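Local coordinates for metalloprotease stcE (Escherichia coli, PDB 4DNY), which is a secreted zinc metalloprotease of the metzincin group, a mucinase that probably cleaves O-linked glycoproteins in adhesion and immune evasion during enterohemorrhagic E. coli infection, at residues Val55-Ala60 against Val81-Ser86; Tyr69-Pro74 against Gly115-Ser120; Gly62-Asp67 against Ala87-Thr92. One frame throughout, in Å; residues are numbered along the deposited sequence.

How the contacts relate
After a first strand, 25-28, and two helices the chain enters strand 54-60, the first half of contact 1. It turns into the loop 62-67 of contact 3, passes strand 67-69 and runs into the loop 69-74 of contact 2. It then crosses over into strand 80-86, parallel to 54-60, which closes contact 1. The next residues, 87-92, close contact 3, and strand 116-119 closes contact 2 near the C terminus. No contact nests within another: all three pairs cross along the chain. Contact 1 joins neighbours in the five-strand sheet, contact 3 starts the three-strand sheet, and contact 2 ties the loop after strand 67-69 to the five-strand sheet's edge.

Contact 1. Residues Val55-Ala60 against Val81-Ser86; sequences VEIHTA and VRFVSS
V55-A60 and V81-S86 run as neighbouring parallel strands, 13° apart in direction, in register from V55 opposite V81 to T59 opposite S85. The odd residues of the first strand bond to the even residues of the second: R82 N to V55 O, I57 N to R82 O, V84 N to I57 O. T59 N to V84 O is weak. Near the end T59 O takes a bond from S86 N at 2.8 Å.

On one face E56 is the centre of a polar chain. Its CG stands anti to the backbone N (chi1 177°), and the extended chain carries the carboxylate across to R82. R82 NH1 meets E56 OE1 at 2.7 Å in a salt bridge. The oxygen lies in the guanidinium plane, but the two planar groups stand almost perpendicular, at 86°. E56 OE1 also pairs with K25. The other oxygen, E56 OE2, takes a straight bond of 2.6 Å from H58 NE2 on its anti lone pair, within the imidazole plane. Two cationic side chains, R82 and K25, and the H58 N-H thus share one buried carboxylate, which probably favours its charged form. V84 packs beside the ring, its CB 3.8 Å from H58 CD2.

The other face is mainly apolar toward V55, I57, V81 and F83. The I57 and F83 side chains run alongside each other, with I57 CD1 3.5 Å from F83 CE1. I57 CD1 also reaches V81 CG1. Helix 43-49 packs over this face, where I45 touches I57 and V81. T59 and S85 add hydroxyls at its far end, and S85 OG is bonded to A87 N.

This is a parallel strand pair inside the mixed five-strand sheet of the StcE beta-sandwich domain, with a salt-bridged face and a largely hydrophobic face.

Contact 2. Residues Tyr69-Pro74 against Gly115-Ser120; sequences YLPQGP and GQWFRS
The W117 indole has L70 over one face, and the P71 carbonyl and the Q72 amide nitrogen at its edge. This buried contact lies in the StcE beta-sandwich domain, where the loop after strand 67-69 meets edge strand 116-119 of the five-strand sheet. L70 CD1 makes a CH-pi contact, 3.8 Å from the centroid of the five-membered ring and 14° off its normal. L70 CB lies nearer the ring nitrogen, 3.6 Å from W117 NE1. The leucine side chain slants across the ring. With its CG beside the backbone N and chi2 near anti (-164°), CD1 reaches over the indole.

Around the rim, Q72 NE2 comes to 3.5 Å from W117 CD1. The amide and ring planes stand 89° apart. A water accepts from both Q72 NE2 and W117 N, so it bridges the loop to the strand's backbone. Q72 OE1 is bonded to Y112 OH, which helps to hold the amide in place. Y112 also meets W117 edge-to-face, and F110 and Y95 pack against the indole. The direct polar link is W117 NE1 to P71 O, 2.7 Å, a nearly straight bond with the oxygen close to the ring plane.

Contact 3. Residues Gly62-Asp67 against Ala87-Thr92; sequences GRWVRD and AGYSST
W64 and Y89 meet at about a right angle, and the indole carries much of the packing. Y89 CB sits over one face of W64, 3.6 Å from the centroid of the five-membered ring, as a CH-pi contact. The phenol ring lies farther along, its edge toward the six-membered ring, centroids 5.0 Å and planes 55° apart. R66 N lies over the opposite indole face. W64 CG is anti to the backbone N (chi1 165°), which carries the ring to the 87-92 side. There W64 NE1 donates to S90 O at 3.0 Å. The oxygen is in the ring plane, but the donor stands above the carbonyl plane. A87 CB packs against W64 CD1.

The other firm grip is on the carbonyls of 62-67. S91 OG donates to V65 O at 2.7 Å, and T92 N bonds to R66 O at 2.9 Å.

The solvent side is looser. Y89 and S90 are exposed, although Y89 CB and S90 O hold the indole. R66 turns outward and pairs with its neighbour, R66 NH2 to D67 OD2 at 2.7 Å. A water bonded to T92 OG1 reaches R66 O only weakly.

D67 and T92 form a parallel bridge that starts the pairing of strands 67-69 and 91-95. Strand 98-102 flanks 91-95 on its other side, while R63 packs on helix 31-35 and bonds to H58 O of strand 54-60.

Contact 1. Residues Val55-Ala60 against Val81-Ser86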
loop_
_atom_site.group_PDB
_atom_site.type_symbol
_atom_site.label_atom_id
_atom_site.label_comp_id
_atom_site.label_asym_id
_atom_site.label_seq_id
_atom_site.Cartn_x
_atom_site.Cartn_y
_atom_site.Cartn_z
ATOM N N VAL A 55 0.074 6.296 3.019
ATOM C CA VAL A 55 0.934 6.240 1.818
ATOM C C VAL A 55 0.024 5.888 0.666
ATOM O O VAL A 55 -0.752 4.904 0.763
ATOM C CB VAL A 55 2.044 5.211 1.955
ATOM C CG1 VAL A 55 2.692 4.887 0.587
ATOM C CG2 VAL A 55 3.142 5.684 2.974
ATOM N N GLU A 56 0.113 6.622 -0.442
ATOM C CA GLU A 56 -0.722 6.388 -1.635
ATOM C C GLU A 56 0.242 6.112 -2.800
ATOM O O GLU A 56 1.051 6.988 -3.148
ATOM C CB GLU A 56 -1.618 7.593 -1.938
ATOM C CG GLU A 56 -2.429 7.383 -3.209
ATOM C CD GLU A 56 -3.567 8.407 -3.381
ATOM O OE1 GLU A 56 -4.216 8.800 -2.402
ATOM O OE2 GLU A 56 -3.809 8.786 -4.493
ATOM N N ILE A 57 0.133 4.921 -3.359
ATOM C CA ILE A 57 1.025 4.454 -4.405
ATOM C C ILE A 57 0.328 4.480 -5.723
ATOM O O ILE A 57 -0.785 3.956 -5.871
ATOM C CB ILE A 57 1.457 3.013 -4.083
ATOM C CG1 ILE A 57 2.342 3.000 -2.846
ATOM C CG2 ILE A 57 2.165 2.319 -5.317
ATOM C CD1 ILE A 57 2.505 1.581 -2.181
ATOM N N HIS A 58 0.962 5.143 -6.690
ATOM C CA HIS A 58 0.415 5.226 -8.068
ATOM C C HIS A 58 1.336 4.476 -9.004
ATOM O O HIS A 58 2.440 4.940 -9.295
ATOM C CB HIS A 58 0.387 6.667 -8.526
ATOM C CG HIS A 58 -0.596 7.517 -7.806
ATOM N ND1 HIS A 58 -0.631 8.893 -7.989
ATOM C CD2 HIS A 58 -1.443 7.239 -6.781
ATOM C CE1 HIS A 58 -1.591 9.374 -7.206
ATOM N NE2 HIS A 58 -2.093 8.402 -6.448
ATOM N N THR A 59 0.916 3.278 -9.460
ATOM C CA THR A 59 1.637 2.578 -10.520
ATOM C C THR A 59 1.098 3.071 -11.867
ATOM O O THR A 59 -0.084 3.477 -11.958
ATOM C CB THR A 59 1.513 1.087 -10.381
ATOM O OG1 THR A 59 0.143 0.754 -10.221
ATOM C CG2 THR A 59 2.352 0.545 -9.170
ATOM N N ALA A 60 1.918 3.026 -12.888
ATOM C CA ALA A 60 1.530 3.497 -14.221
ATOM C C ALA A 60 2.341 2.776 -15.239
ATOM O O ALA A 60 3.297 2.064 -14.903
ATOM C CB ALA A 60 1.747 5.046 -14.311
ATOM N N VAL A 81 -2.723 2.450 3.608
ATOM C CA VAL A 81 -2.063 2.426 2.294
ATOM C C VAL A 81 -3.129 2.371 1.216
ATOM O O VAL A 81 -4.017 1.507 1.264
ATOM C CB VAL A 81 -1.076 1.221 2.118
ATOM C CG1 VAL A 81 -0.399 1.290 0.743
ATOM C CG2 VAL A 81 -0.023 1.292 3.240
ATOM N N ARG A 82 -3.047 3.274 0.260
ATOM C CA ARG A 82 -3.932 3.293 -0.903
ATOM C C ARG A 82 -3.130 2.990 -2.147
ATOM O O ARG A 82 -1.985 3.441 -2.282
ATOM C CB ARG A 82 -4.615 4.678 -1.046
ATOM C CG ARG A 82 -5.613 4.697 -2.197
ATOM C CD ARG A 82 -6.316 6.007 -2.308
ATOM N NE ARG A 82 -7.193 6.267 -1.142
ATOM C CZ ARG A 82 -7.102 7.305 -0.333
ATOM N NH1 ARG A 82 -6.121 8.221 -0.527
ATOM N NH2 ARG A 82 -7.964 7.510 0.673
ATOM N N PHE A 83 -3.689 2.195 -3.052
ATOM C CA PHE A 83 -3.092 1.919 -4.394
ATOM C C PHE A 83 -4.016 2.439 -5.452
ATOM O O PHE A 83 -5.223 2.220 -5.366
ATOM C CB PHE A 83 -2.913 0.426 -4.627
ATOM C CG PHE A 83 -1.855 -0.183 -3.776
ATOM C CD1 PHE A 83 -0.581 -0.333 -4.248
ATOM C CD2 PHE A 83 -2.142 -0.631 -2.477
ATOM C CE1 PHE A 83 0.409 -0.881 -3.439
ATOM C CE2 PHE A 83 -1.158 -1.217 -1.691
ATOM C CZ PHE A 83 0.106 -1.323 -2.175
ATOM N N VAL A 84 -3.443 3.103 -6.458
ATOM C CA VAL A 84 -4.141 3.472 -7.671
ATOM C C VAL A 84 -3.343 3.060 -8.874
ATOM O O VAL A 84 -2.221 3.550 -9.057
ATOM C CB VAL A 84 -4.436 5.022 -7.722
ATOM C CG1 VAL A 84 -5.246 5.354 -8.988
ATOM C CG2 VAL A 84 -5.096 5.481 -6.442
ATOM N N SER A 85 -3.854 2.101 -9.644
ATOM C CA SER A 85 -3.119 1.587 -10.803
ATOM C C SER A 85 -3.600 2.231 -12.105
ATOM O O SER A 85 -4.779 2.159 -12.463
ATOM C CB SER A 85 -3.301 0.097 -10.948
ATOM O OG SER A 85 -2.763 -0.286 -12.211
ATOM N N SER A 86 -2.646 2.776 -12.847
ATOM C CA SER A 86 -2.899 3.141 -14.255
ATOM C C SER A 86 -1.938 2.340 -15.141
ATOM O O SER A 86 -1.652 2.712 -16.278
ATOM C CB SER A 86 -2.814 4.674 -14.477
ATOM O OG SER A 86 -1.574 5.177 -14.061
#

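Contact 2. Residues Tyr69-Pro74 against Gly115-Ser120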
loop_
_atom_site.group_PDB
_atom_site.type_symbol
_atom_site.label_atom_id
_atom_site.label_comp_id
_atom_site.label_asym_id
_atom_site.label_seq_id
_atom_site.Cartn_x
_atom_site.Cartn_y
_atom_site.Cartn_z
ATOM N N TYR A 69 4.785 -5.644 -1.367
ATOM C CA TYR A 69 4.584 -6.215 -0.044
ATOM C C TYR A 69 4.251 -5.149 0.989
ATOM O O TYR A 69 5.015 -4.187 1.160
ATOM C CB TYR A 69 5.846 -6.952 0.406
ATOM C CG TYR A 69 6.148 -8.175 -0.452
ATOM C CD1 TYR A 69 5.666 -9.415 -0.122
ATOM C CD2 TYR A 69 6.911 -8.041 -1.623
ATOM C CE1 TYR A 69 5.979 -10.529 -0.895
ATOM C CE2 TYR A 69 7.212 -9.150 -2.408
ATOM C CZ TYR A 69 6.702 -10.385 -2.030
ATOM O OH TYR A 69 6.989 -11.511 -2.812
ATOM N N LEU A 70 3.142 -5.318 1.718
ATOM C CA LEU A 70 2.889 -4.407 2.816
ATOM C C LEU A 70 3.728 -4.827 4.051
ATOM O O LEU A 70 3.881 -5.997 4.309
ATOM C CB LEU A 70 1.388 -4.384 3.120
ATOM C CG LEU A 70 0.451 -3.901 2.031
ATOM C CD1 LEU A 70 -0.926 -3.579 2.665
ATOM C CD2 LEU A 70 0.951 -2.607 1.359
ATOM N N PRO A 71 4.305 -3.850 4.753
ATOM C CA PRO A 71 5.133 -4.173 5.928
ATOM C C PRO A 71 4.326 -4.664 7.127
ATOM O O PRO A 71 3.102 -4.441 7.202
ATOM C CB PRO A 71 5.807 -2.855 6.207
ATOM C CG PRO A 71 4.787 -1.778 5.756
ATOM C CD PRO A 71 4.176 -2.392 4.546
ATOM N N GLN A 72 5.014 -5.275 8.108
ATOM C CA GLN A 72 4.423 -5.625 9.369
ATOM C C GLN A 72 5.224 -4.958 10.475
ATOM O O GLN A 72 6.416 -4.750 10.333
ATOM C CB GLN A 72 4.449 -7.137 9.586
ATOM C CG GLN A 72 3.609 -7.940 8.626
ATOM C CD GLN A 72 2.108 -7.830 8.902
ATOM O OE1 GLN A 72 1.688 -7.806 10.058
ATOM N NE2 GLN A 72 1.318 -7.876 7.853
ATOM N N GLY A 73 4.559 -4.647 11.585
ATOM C CA GLY A 73 5.245 -4.130 12.763
ATOM C C GLY A 73 4.355 -3.280 13.602
ATOM O O GLY A 73 3.349 -2.718 13.138
ATOM N N PRO A 74 4.742 -3.119 14.857
ATOM C CA PRO A 74 3.942 -2.411 15.815
ATOM C C PRO A 74 3.627 -0.952 15.454
ATOM O O PRO A 74 2.485 -0.496 15.658
ATOM C CB PRO A 74 4.803 -2.473 17.096
ATOM C CG PRO A 74 5.738 -3.559 16.911
ATOM C CD PRO A 74 5.944 -3.753 15.454
ATOM N N GLY A 115 -2.284 -5.130 14.636
ATOM C CA GLY A 115 -1.286 -6.068 14.117
ATOM C C GLY A 115 -1.639 -6.764 12.816
ATOM O O GLY A 115 -0.940 -7.685 12.376
ATOM N N GLN A 116 -2.732 -6.360 12.155
ATOM C CA GLN A 116 -3.173 -6.989 10.912
ATOM C C GLN A 116 -3.674 -5.929 9.903
ATOM O O GLN A 116 -4.423 -5.046 10.253
ATOM C CB GLN A 116 -4.289 -7.982 11.198
ATOM C CG GLN A 116 -4.733 -8.841 9.995
ATOM C CD GLN A 116 -5.815 -9.823 10.356
ATOM O OE1 GLN A 116 -5.602 -10.772 11.096
ATOM N NE2 GLN A 116 -7.028 -9.553 9.862
ATOM N N TRP A 117 -3.327 -6.118 8.617
ATOM C CA TRP A 117 -3.878 -5.321 7.566
ATOM C C TRP A 117 -5.301 -5.764 7.225
ATOM O O TRP A 117 -5.573 -6.989 7.096
ATOM C CB TRP A 117 -3.047 -5.429 6.268
ATOM C CG TRP A 117 -1.738 -4.714 6.336
ATOM C CD1 TRP A 117 -0.531 -5.280 6.499
ATOM C CD2 TRP A 117 -1.543 -3.296 6.328
ATOM N NE1 TRP A 117 0.445 -4.298 6.556
ATOM C CE2 TRP A 117 -0.163 -3.065 6.431
ATOM C CE3 TRP A 117 -2.417 -2.166 6.214
ATOM C CZ2 TRP A 117 0.368 -1.772 6.481
ATOM C CZ3 TRP A 117 -1.905 -0.904 6.238
ATOM C CH2 TRP A 117 -0.494 -0.714 6.354
ATOM N N PHE A 118 -6.213 -4.804 7.084
ATOM C CA PHE A 118 -7.555 -5.008 6.597
ATOM C C PHE A 118 -7.696 -4.298 5.249
ATOM O O PHE A 118 -7.360 -3.138 5.140
ATOM C CB PHE A 118 -8.577 -4.459 7.585
ATOM C CG PHE A 118 -8.632 -5.241 8.844
ATOM C CD1 PHE A 118 -9.562 -6.244 9.003
ATOM C CD2 PHE A 118 -7.739 -4.993 9.861
ATOM C CE1 PHE A 118 -9.578 -7.003 10.171
ATOM C CE2 PHE A 118 -7.746 -5.791 11.019
ATOM C CZ PHE A 118 -8.676 -6.760 11.152
ATOM N N ARG A 119 -8.212 -4.993 4.254
ATOM C CA ARG A 119 -8.503 -4.432 2.954
ATOM C C ARG A 119 -9.966 -4.014 2.869
ATOM O O ARG A 119 -10.877 -4.778 3.152
ATOM C CB ARG A 119 -8.154 -5.444 1.843
ATOM C CG ARG A 119 -8.239 -4.835 0.456
ATOM C CD ARG A 119 -7.817 -5.839 -0.630
ATOM N NE ARG A 119 -8.763 -6.895 -0.851
ATOM C CZ ARG A 119 -9.896 -6.694 -1.546
ATOM N NH1 ARG A 119 -10.167 -5.479 -2.061
ATOM N NH2 ARG A 119 -10.736 -7.675 -1.745
ATOM N N SER A 120 -10.190 -2.775 2.465
ATOM C CA SER A 120 -11.536 -2.250 2.244
ATOM C C SER A 120 -12.263 -3.068 1.215
ATOM O O SER A 120 -11.783 -3.276 0.121
ATOM C CB SER A 120 -11.443 -0.803 1.813
ATOM O OG SER A 120 -12.746 -0.263 1.621
HETATM O O HOH W 1 -1.477 -8.465 8.048
#

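Contact 3. Residues Gly62-Asp67 against Ala87-Thr92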
loop_
_atom_site.group_PDB
_atom_site.type_symbol
_atom_site.label_atom_id
_atom_site.label_comp_id
_atom_site.label_asym_id
_atom_site.label_seq_id
_atom_site.Cartn_x
_atom_site.Cartn_y
_atom_site.Cartn_z
ATOM N N GLY A 62 5.227 2.156 -17.483
ATOM C CA GLY A 62 6.609 2.573 -17.314
ATOM C C GLY A 62 7.018 2.769 -15.865
ATOM O O GLY A 62 8.149 3.226 -15.611
ATOM N N ARG A 63 6.110 2.498 -14.948
ATOM C CA ARG A 63 6.317 2.786 -13.523
ATOM C C ARG A 63 5.583 1.760 -12.697
ATOM O O ARG A 63 4.563 2.065 -12.048
ATOM C CB ARG A 63 5.801 4.190 -13.234
ATOM C CG ARG A 63 6.162 4.708 -11.842
ATOM C CD ARG A 63 5.039 5.565 -11.261
ATOM N NE ARG A 63 4.711 6.662 -12.150
ATOM C CZ ARG A 63 3.590 7.369 -12.115
ATOM N NH1 ARG A 63 3.419 8.365 -12.966
ATOM N NH2 ARG A 63 2.630 7.111 -11.245
ATOM N N TRP A 64 6.100 0.536 -12.743
ATOM C CA TRP A 64 5.399 -0.674 -12.281
ATOM C C TRP A 64 6.350 -1.687 -11.718
ATOM O O TRP A 64 7.495 -1.760 -12.157
ATOM C CB TRP A 64 4.627 -1.286 -13.464
ATOM C CG TRP A 64 4.127 -2.675 -13.345
ATOM C CD1 TRP A 64 2.884 -3.073 -12.864
ATOM C CD2 TRP A 64 4.837 -3.886 -13.683
ATOM N NE1 TRP A 64 2.823 -4.455 -12.850
ATOM C CE2 TRP A 64 3.980 -4.975 -13.386
ATOM C CE3 TRP A 64 6.101 -4.138 -14.206
ATOM C CZ2 TRP A 64 4.343 -6.261 -13.594
ATOM C CZ3 TRP A 64 6.485 -5.437 -14.412
ATOM C CH2 TRP A 64 5.623 -6.504 -14.114
ATOM N N VAL A 65 5.903 -2.429 -10.717
ATOM C CA VAL A 65 6.560 -3.660 -10.351
ATOM C C VAL A 65 5.527 -4.736 -10.152
ATOM O O VAL A 65 4.371 -4.411 -9.860
ATOM C CB VAL A 65 7.326 -3.550 -8.987
ATOM C CG1 VAL A 65 8.607 -2.699 -9.225
ATOM C CG2 VAL A 65 6.422 -3.009 -7.856
ATOM N N ARG A 66 5.939 -5.982 -10.302
ATOM C CA ARG A 66 5.017 -7.119 -10.196
ATOM C C ARG A 66 4.470 -7.367 -8.818
ATOM O O ARG A 66 3.294 -7.597 -8.696
ATOM C CB ARG A 66 5.708 -8.370 -10.708
ATOM C CG ARG A 66 4.729 -9.478 -10.935
ATOM C CD ARG A 66 5.443 -10.725 -11.344
ATOM N NE ARG A 66 5.987 -11.345 -10.129
ATOM C CZ ARG A 66 6.813 -12.381 -10.067
ATOM N NH1 ARG A 66 7.243 -12.980 -11.182
ATOM N NH2 ARG A 66 7.210 -12.818 -8.868
ATOM N N ASP A 67 5.336 -7.364 -7.815
ATOM C CA ASP A 67 4.955 -7.770 -6.479
ATOM C C ASP A 67 5.190 -6.641 -5.550
ATOM O O ASP A 67 6.237 -6.057 -5.562
ATOM C CB ASP A 67 5.775 -8.979 -5.988
ATOM C CG ASP A 67 5.562 -10.234 -6.855
ATOM O OD1 ASP A 67 4.464 -10.448 -7.358
ATOM O OD2 ASP A 67 6.523 -11.026 -6.982
ATOM N N ALA A 87 -1.440 1.214 -14.611
ATOM C CA ALA A 87 -0.483 0.338 -15.327
ATOM C C ALA A 87 -1.249 -0.812 -15.991
ATOM O O ALA A 87 -2.016 -1.497 -15.319
ATOM C CB ALA A 87 0.534 -0.239 -14.371
ATOM N N GLY A 88 -1.002 -1.023 -17.266
ATOM C CA GLY A 88 -1.595 -2.157 -17.991
ATOM C C GLY A 88 -1.268 -3.486 -17.370
ATOM O O GLY A 88 -2.146 -4.362 -17.246
ATOM N N TYR A 89 -0.020 -3.677 -16.944
ATOM C CA TYR A 89 0.351 -4.887 -16.227
ATOM C C TYR A 89 -0.250 -4.942 -14.848
ATOM O O TYR A 89 -0.310 -3.935 -14.156
ATOM C CB TYR A 89 1.885 -5.068 -16.093
ATOM C CG TYR A 89 2.653 -5.264 -17.376
ATOM C CD1 TYR A 89 2.180 -6.056 -18.377
ATOM C CD2 TYR A 89 3.887 -4.719 -17.511
ATOM C CE1 TYR A 89 2.916 -6.271 -19.548
ATOM C CE2 TYR A 89 4.622 -4.923 -18.695
ATOM C CZ TYR A 89 4.135 -5.702 -19.691
ATOM O OH TYR A 89 4.861 -5.897 -20.860
ATOM N N SER A 90 -0.681 -6.113 -14.441
ATOM C CA SER A 90 -1.203 -6.288 -13.105
ATOM C C SER A 90 -0.071 -6.459 -12.100
ATOM O O SER A 90 1.044 -6.845 -12.471
ATOM C CB SER A 90 -2.160 -7.505 -13.035
ATOM O OG SER A 90 -1.507 -8.760 -13.248
ATOM N N SER A 91 -0.379 -6.216 -10.843
ATOM C CA SER A 91 0.535 -6.386 -9.727
ATOM C C SER A 91 -0.194 -7.253 -8.677
ATOM O O SER A 91 -1.403 -7.310 -8.666
ATOM C CB SER A 91 0.929 -5.072 -9.099
ATOM O OG SER A 91 1.644 -4.250 -10.018
ATOM N N THR A 92 0.584 -7.865 -7.811
ATOM C CA THR A 92 0.025 -8.603 -6.671
ATOM C C THR A 92 0.436 -7.814 -5.437
ATOM O O THR A 92 1.645 -7.517 -5.268
ATOM C CB THR A 92 0.554 -10.040 -6.569
ATOM O OG1 THR A 92 0.186 -10.742 -7.782
ATOM C CG2 THR A 92 -0.062 -10.714 -5.334
HETATM O O HOH W 2 1.766 -10.288 -9.956
#